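Local coordinates for protein listeriolysin O (Listeria monocytogenes, PDB 4CDB) that forms oligomeric pores in cholesterol-containing host membranes, inserting after a major conformational change and thereby lysing the target cell, at residues A[169-172]-A[177-180]; A[230-235]-A[239-244]. One frame throughout, in Å; residues are numbered along the deposited sequence.

Interaction 1. Residues A[169-172]-A[177-180]; sequences DDEM and SQLI. With NA (sodium ion), chain F; NA (sodium ion), chain K; NA (sodium ion), chain H.
Glu171 and Gln178 reach across the gap between strand 165-172 and helix 176-183 and bring their polar ends to a single sodium ion. The two flat groups are steeply turned, with the carboxylate and amide planes 76° apart, so they meet round the metal rather than stacking. Glu171 OE1 binds the ion at 2.6 Å. The CB of Glu171 already points toward the helix, and the bend at CB-CG (chi2 -67°) turns the carboxylate so that OE1 faces the ion, while its other oxygen, OE2, makes a salt bridge with Lys182 further along that helix. From the helix, Gln178 sends out its CG anti to the backbone N (chi1 172°), and its amide end comes up to the ion; Tyr368 supplies a further ligand.

Beside this site, CD2 of Leu179 rests on the CB of Glu171 at 4.0 Å, and the same leucine packs on Val210 of the adjacent strand 207-222 and on Phe187. The helix belongs to residues 176-189, assigned as a beta-stranded transmembrane segment of the pore, consistent with a helix that refolds on insertion; here it lies beside strand 165-172 of the antiparallel sheet. Two more sodium ions sit nearby: Asp169 OD1 binds one at 2.5 Å, and the carbonyl O of Ile180 holds another at 2.9 Å, shared with Asn364 and two waters.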
ATOM      1  N   ASP A 169      -4.925  -5.516  -0.240  1.00 44.31           N
ATOM      2  CA  ASP A 169      -4.727  -4.124   0.161  1.00 47.88           C
ATOM      3  C   ASP A 169      -3.408  -3.583  -0.383  1.00 42.66           C
ATOM      4  O   ASP A 169      -2.370  -4.233  -0.255  1.00 36.32           O
ATOM      5  CB  ASP A 169      -4.735  -4.002   1.688  1.00 56.43           C
ATOM      6  CG  ASP A 169      -6.064  -3.524   2.228  1.00 66.65           C
ATOM      7  OD1 ASP A 169      -6.698  -2.675   1.569  1.00 69.45           O
ATOM      8  OD2 ASP A 169      -6.475  -3.996   3.310  1.00 69.91           O
ATOM      9  N   ASP A 170      -3.450  -2.398  -0.986  1.00 47.87           N
ATOM     10  CA  ASP A 170      -2.243  -1.762  -1.515  1.00 50.69           C
ATOM     11  C   ASP A 170      -2.204  -0.260  -1.228  1.00 48.81           C
ATOM     12  O   ASP A 170      -3.249   0.385  -1.118  1.00 46.98           O
ATOM     13  CB  ASP A 170      -2.093  -2.023  -3.019  1.00 58.64           C
ATOM     14  CG  ASP A 170      -3.325  -1.618  -3.816  1.00 70.13           C
ATOM     15  OD1 ASP A 170      -4.247  -1.001  -3.245  1.00 72.95           O
ATOM     16  OD2 ASP A 170      -3.364  -1.915  -5.029  1.00 75.31           O
ATOM     17  N   GLU A 171      -0.994   0.286  -1.112  1.00 49.34           N
ATOM     18  CA  GLU A 171      -0.797   1.705  -0.826  1.00 47.30           C
ATOM     19  C   GLU A 171       0.586   2.171  -1.255  1.00 42.28           C
ATOM     20  O   GLU A 171       1.581   1.486  -1.005  1.00 40.49           O
ATOM     21  CB  GLU A 171      -0.952   1.984   0.671  1.00 52.41           C
ATOM     22  CG  GLU A 171      -2.346   2.378   1.111  1.00 63.27           C
ATOM     23  CD  GLU A 171      -2.781   3.726   0.569  1.00 72.02           C
ATOM     24  OE1 GLU A 171      -1.912   4.598   0.354  1.00 76.44           O
ATOM     25  OE2 GLU A 171      -3.999   3.916   0.370  1.00 72.89           O
ATOM     26  N   MET A 172       0.651   3.338  -1.888  1.00 41.85           N
ATOM     27  CA  MET A 172       1.934   3.975  -2.140  1.00 41.56           C
ATOM     28  C   MET A 172       2.463   4.459  -0.796  1.00 36.69           C
ATOM     29  O   MET A 172       1.792   5.216  -0.094  1.00 41.32           O
ATOM     30  CB  MET A 172       1.789   5.147  -3.112  1.00 42.89           C
ATOM     31  CG  MET A 172       1.280   4.763  -4.499  1.00 44.64           C
ATOM     32  SD  MET A 172       2.332   3.559  -5.339  1.00 56.96           S
ATOM     33  CE  MET A 172       3.892   4.438  -5.359  1.00 38.75           C
ATOM     34  N   SER A 177       3.452   5.749   9.971  1.00 38.42           N
ATOM     35  CA  SER A 177       2.153   5.990  10.586  1.00 42.34           C
ATOM     36  C   SER A 177       1.007   5.847   9.589  1.00 42.35           C
ATOM     37  O   SER A 177      -0.083   5.397   9.939  1.00 41.60           O
ATOM     38  CB  SER A 177       2.125   7.377  11.225  1.00 45.37           C
ATOM     39  OG  SER A 177       0.879   7.621  11.846  1.00 50.65           O
ATOM     40  N   GLN A 178       1.263   6.237   8.345  1.00 37.41           N
ATOM     41  CA  GLN A 178       0.278   6.098   7.281  1.00 34.35           C
ATOM     42  C   GLN A 178      -0.035   4.631   7.029  1.00 34.29           C
ATOM     43  O   GLN A 178      -1.197   4.237   6.936  1.00 36.06           O
ATOM     44  CB  GLN A 178       0.793   6.736   5.990  1.00 36.74           C
ATOM     45  CG  GLN A 178      -0.081   6.469   4.774  1.00 37.60           C
ATOM     46  CD  GLN A 178       0.731   6.259   3.510  1.00 42.21           C
ATOM     47  OE1 GLN A 178       1.954   6.129   3.560  1.00 42.29           O
ATOM     48  NE2 GLN A 178       0.053   6.220   2.369  1.00 40.23           N
ATOM     49  N   LEU A 179       1.013   3.823   6.924  1.00 29.66           N
ATOM     50  CA  LEU A 179       0.856   2.404   6.629  1.00 35.86           C
ATOM     51  C   LEU A 179       0.320   1.619   7.826  1.00 36.39           C
ATOM     52  O   LEU A 179      -0.331   0.588   7.658  1.00 38.39           O
ATOM     53  CB  LEU A 179       2.178   1.818   6.127  1.00 30.41           C
ATOM     54  CG  LEU A 179       2.643   2.412   4.794  1.00 33.10           C
ATOM     55  CD1 LEU A 179       3.982   1.836   4.375  1.00 30.45           C
ATOM     56  CD2 LEU A 179       1.593   2.177   3.718  1.00 32.88           C
ATOM     57  N   ILE A 180       0.589   2.113   9.030  1.00 33.64           N
ATOM     58  CA  ILE A 180       0.028   1.516  10.238  1.00 37.04           C
ATOM     59  C   ILE A 180      -1.490   1.694  10.261  1.00 39.29           C
ATOM     60  O   ILE A 180      -2.228   0.792  10.650  1.00 33.43           O
ATOM     61  CB  ILE A 180       0.675   2.099  11.515  1.00 32.49           C
ATOM     62  CG1 ILE A 180       2.101   1.573  11.668  1.00 28.75           C
ATOM     63  CG2 ILE A 180      -0.123   1.733  12.752  1.00 32.92           C
ATOM     64  CD1 ILE A 180       2.834   2.117  12.880  1.00 34.49           C
TER
HETATM   65 NA    NA F1531      -5.874  -1.231  -0.335  1.00 73.60          NA
HETATM   66 NA    NA K1536      -2.780   6.628   1.777  1.00 59.59          NA
HETATM   67 NA    NA H1533      -4.081   0.410  12.891  1.00 54.30          NA
HETATM   68  O   HOH W   1      -6.533  -1.112  12.143  1.00 51.30           O
HETATM   69  O   HOH W   2      -3.903  -1.972  14.454  1.00 35.19           O

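Interaction 2. Residues A[230-235]-A[239-244]. With NA (sodium ion), chain O.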
ATOM      1  N   ARG A 230     -21.437 -16.664  30.252  1.00 41.57           N
ATOM      2  CA  ARG A 230     -21.368 -17.997  29.648  1.00 44.29           C
ATOM      3  C   ARG A 230     -19.950 -18.452  29.305  1.00 37.72           C
ATOM      4  O   ARG A 230     -19.663 -19.645  29.315  1.00 35.71           O
ATOM      5  CB  ARG A 230     -22.259 -18.091  28.404  1.00 53.12           C
ATOM      6  CG  ARG A 230     -23.561 -18.846  28.626  1.00 62.31           C
ATOM      7  CD  ARG A 230     -23.318 -20.233  29.214  1.00 68.25           C
ATOM      8  NE  ARG A 230     -23.325 -21.294  28.207  1.00 71.48           N
ATOM      9  CZ  ARG A 230     -22.243 -21.932  27.769  1.00 68.75           C
ATOM     10  NH1 ARG A 230     -21.044 -21.624  28.246  1.00 63.05           N
ATOM     11  NH2 ARG A 230     -22.361 -22.883  26.853  1.00 69.99           N
ATOM     12  N   PHE A 231     -19.070 -17.505  29.001  1.00 39.92           N
ATOM     13  CA  PHE A 231     -17.710 -17.850  28.590  1.00 42.73           C
ATOM     14  C   PHE A 231     -16.789 -18.148  29.770  1.00 39.84           C
ATOM     15  O   PHE A 231     -15.723 -18.741  29.602  1.00 39.13           O
ATOM     16  CB  PHE A 231     -17.108 -16.753  27.705  1.00 50.02           C
ATOM     17  CG  PHE A 231     -17.488 -16.868  26.254  1.00 51.91           C
ATOM     18  CD1 PHE A 231     -18.142 -17.996  25.784  1.00 49.59           C
ATOM     19  CD2 PHE A 231     -17.185 -15.852  25.360  1.00 49.50           C
ATOM     20  CE1 PHE A 231     -18.493 -18.110  24.449  1.00 53.22           C
ATOM     21  CE2 PHE A 231     -17.531 -15.959  24.024  1.00 51.95           C
ATOM     22  CZ  PHE A 231     -18.187 -17.091  23.567  1.00 54.30           C
ATOM     23  N   PHE A 232     -17.206 -17.747  30.966  1.00 31.02           N
ATOM     24  CA  PHE A 232     -16.372 -17.927  32.147  1.00 32.98           C
ATOM     25  C   PHE A 232     -16.650 -19.240  32.863  1.00 34.61           C
ATOM     26  O   PHE A 232     -17.780 -19.730  32.864  1.00 34.84           O
ATOM     27  CB  PHE A 232     -16.561 -16.757  33.110  1.00 34.14           C
ATOM     28  CG  PHE A 232     -16.183 -15.432  32.522  1.00 34.40           C
ATOM     29  CD1 PHE A 232     -14.853 -15.058  32.427  1.00 34.93           C
ATOM     30  CD2 PHE A 232     -17.157 -14.562  32.057  1.00 35.14           C
ATOM     31  CE1 PHE A 232     -14.500 -13.836  31.880  1.00 36.15           C
ATOM     32  CE2 PHE A 232     -16.810 -13.342  31.512  1.00 36.69           C
ATOM     33  CZ  PHE A 232     -15.482 -12.978  31.423  1.00 37.86           C
ATOM     34  N   GLY A 233     -15.608 -19.806  33.468  1.00 36.22           N
ATOM     35  CA  GLY A 233     -15.755 -20.998  34.284  1.00 34.57           C
ATOM     36  C   GLY A 233     -16.627 -20.721  35.495  1.00 34.52           C
ATOM     37  O   GLY A 233     -16.768 -19.569  35.913  1.00 34.13           O
ATOM     38  N   LYS A 234     -17.203 -21.776  36.062  1.00 37.00           N
ATOM     39  CA  LYS A 234     -18.158 -21.632  37.155  1.00 40.23           C
ATOM     40  C   LYS A 234     -17.530 -21.107  38.444  1.00 43.82           C
ATOM     41  O   LYS A 234     -18.242 -20.716  39.368  1.00 43.26           O
ATOM     42  CB  LYS A 234     -18.857 -22.963  37.427  1.00 38.33           C
ATOM     43  CG  LYS A 234     -17.923 -24.076  37.868  1.00 43.19           C
ATOM     44  CD  LYS A 234     -18.663 -25.402  37.941  1.00 51.61           C
ATOM     45  CE  LYS A 234     -17.743 -26.530  38.383  1.00 57.55           C
ATOM     46  NZ  LYS A 234     -18.431 -27.854  38.391  1.00 62.09           N
ATOM     47  N   ALA A 235     -16.201 -21.102  38.507  1.00 44.87           N
ATOM     48  CA  ALA A 235     -15.502 -20.630  39.699  1.00 43.89           C
ATOM     49  C   ALA A 235     -15.114 -19.156  39.601  1.00 43.28           C
ATOM     50  O   ALA A 235     -14.617 -18.576  40.567  1.00 46.87           O
ATOM     51  CB  ALA A 235     -14.273 -21.483  39.967  1.00 44.48           C
ATOM     52  N   GLU A 239     -15.428 -10.256  41.395  1.00 49.36           N
ATOM     53  CA  GLU A 239     -14.265  -9.740  42.111  1.00 54.55           C
ATOM     54  C   GLU A 239     -12.965 -10.090  41.398  1.00 48.93           C
ATOM     55  O   GLU A 239     -12.055  -9.268  41.310  1.00 50.10           O
ATOM     56  CB  GLU A 239     -14.233 -10.263  43.549  1.00 59.00           C
ATOM     57  CG  GLU A 239     -15.208  -9.576  44.491  1.00 67.23           C
ATOM     58  CD  GLU A 239     -16.660  -9.869  44.164  1.00 73.78           C
ATOM     59  OE1 GLU A 239     -16.940 -10.929  43.566  1.00 74.49           O
ATOM     60  OE2 GLU A 239     -17.523  -9.038  44.512  1.00 78.46           O
ATOM     61  N   GLN A 240     -12.881 -11.314  40.890  1.00 46.42           N
ATOM     62  CA  GLN A 240     -11.699 -11.746  40.156  1.00 44.16           C
ATOM     63  C   GLN A 240     -11.510 -10.939  38.875  1.00 44.54           C
ATOM     64  O   GLN A 240     -10.393 -10.539  38.547  1.00 47.22           O
ATOM     65  CB  GLN A 240     -11.773 -13.243  39.846  1.00 45.20           C
ATOM     66  CG  GLN A 240     -11.774 -14.122  41.088  1.00 55.30           C
ATOM     67  CD  GLN A 240     -12.084 -15.575  40.777  1.00 61.06           C
ATOM     68  OE1 GLN A 240     -12.196 -15.962  39.614  1.00 60.77           O
ATOM     69  NE2 GLN A 240     -12.227 -16.386  41.819  1.00 63.03           N
ATOM     70  N   LEU A 241     -12.604 -10.699  38.160  1.00 42.42           N
ATOM     71  CA  LEU A 241     -12.556  -9.932  36.920  1.00 41.72           C
ATOM     72  C   LEU A 241     -12.121  -8.492  37.169  1.00 46.56           C
ATOM     73  O   LEU A 241     -11.363  -7.924  36.385  1.00 43.95           O
ATOM     74  CB  LEU A 241     -13.913  -9.957  36.213  1.00 41.03           C
ATOM     75  CG  LEU A 241     -14.379 -11.322  35.707  1.00 43.92           C
ATOM     76  CD1 LEU A 241     -15.693 -11.195  34.951  1.00 39.67           C
ATOM     77  CD2 LEU A 241     -13.309 -11.967  34.836  1.00 41.17           C
ATOM     78  N   GLN A 242     -12.601  -7.907  38.262  1.00 51.88           N
ATOM     79  CA  GLN A 242     -12.218  -6.544  38.625  1.00 59.72           C
ATOM     80  C   GLN A 242     -10.729  -6.452  38.929  1.00 58.88           C
ATOM     81  O   GLN A 242     -10.060  -5.515  38.501  1.00 63.86           O
ATOM     82  CB  GLN A 242     -13.017  -6.043  39.831  1.00 63.08           C
ATOM     83  CG  GLN A 242     -14.486  -5.799  39.558  1.00 70.72           C
ATOM     84  CD  GLN A 242     -15.149  -4.972  40.644  1.00 80.37           C
ATOM     85  OE1 GLN A 242     -14.497  -4.172  41.317  1.00 85.49           O
ATOM     86  NE2 GLN A 242     -16.450  -5.162  40.819  1.00 80.44           N
ATOM     87  N   ALA A 243     -10.221  -7.428  39.675  1.00 57.79           N
ATOM     88  CA  ALA A 243      -8.811  -7.456  40.050  1.00 59.63           C
ATOM     89  C   ALA A 243      -7.895  -7.584  38.836  1.00 61.03           C
ATOM     90  O   ALA A 243      -6.760  -7.110  38.850  1.00 61.94           O
ATOM     91  CB  ALA A 243      -8.549  -8.587  41.027  1.00 54.77           C
ATOM     92  N   LEU A 244      -8.395  -8.232  37.791  1.00 57.88           N
ATOM     93  CA  LEU A 244      -7.617  -8.443  36.576  1.00 58.28           C
ATOM     94  C   LEU A 244      -7.621  -7.218  35.669  1.00 59.02           C
ATOM     95  O   LEU A 244      -6.893  -7.172  34.679  1.00 59.16           O
ATOM     96  CB  LEU A 244      -8.134  -9.661  35.810  1.00 58.30           C
ATOM     97  CG  LEU A 244      -7.916 -11.003  36.504  1.00 59.92           C
ATOM     98  CD1 LEU A 244      -8.509 -12.130  35.684  1.00 58.13           C
ATOM     99  CD2 LEU A 244      -6.434 -11.233  36.741  1.00 61.32           C
TER
HETATM  100 NA    NA O1540     -10.438 -15.730  37.855  1.00 63.52          NA
HETATM  101  O   HOH W   3     -10.092 -18.274  36.696  1.00 41.40           O
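A loop and the short helix 238-243 that follows it fold back on one another through Phe232 and Leu241, whose side chains approach from opposite directions. CD1 of Leu241 stands over one face of the Phe232 ring, 4.2 Å from the centroid and 21° off the ring normal, a CH-pi contact displaced toward the rim. Its sister methyl, CD2, lies 3.7 Å from CE1 of the same ring, so the isopropyl fork meets the ring with both methyls. With CG beside the backbone N (chi1 -61°), the Phe232 ring is directed toward the helix, and rotation about CB-CG turns its face to Leu241.

The loop and helix 238-243 join helix 14-28 in a small apolar cluster, in which Ile27 touches Phe232 and Ile23 touches Leu241, while Leu92 and Val109 add to the surroundings of the phenylalanine. Toward the solvent side the chemistry turns polar. Gln240, extended beyond CG (chi2 170°), brings its amide alongside the loop, where NE2 lies 3.5 Å from the carbonyl O of Ala235. Its OE1 points to a sodium ion, bound at 2.5 Å, and a water sits 2.8 Å from that same ion.

Both interactions join a helix to the chain just before it, but their settings differ. Interaction 1 lies near the middle of the molecule, where a sheet strand meets a helix within a segment assigned to span the membrane in the pore, and is dominated by carboxylates, an amide and sodium ions. Interaction 2 lies toward one end of the elongated chain, with a loop in place of the strand, and rests on an aromatic-aliphatic contact flanked by one glutamine-bound ion on its more exposed side. Each is partly buried and covers a similar, modest area. Their centres are about 39 Å apart and their nearest atoms about 25 Å, so they do not touch and hold different elements; strand 207-222 runs between them in sequence.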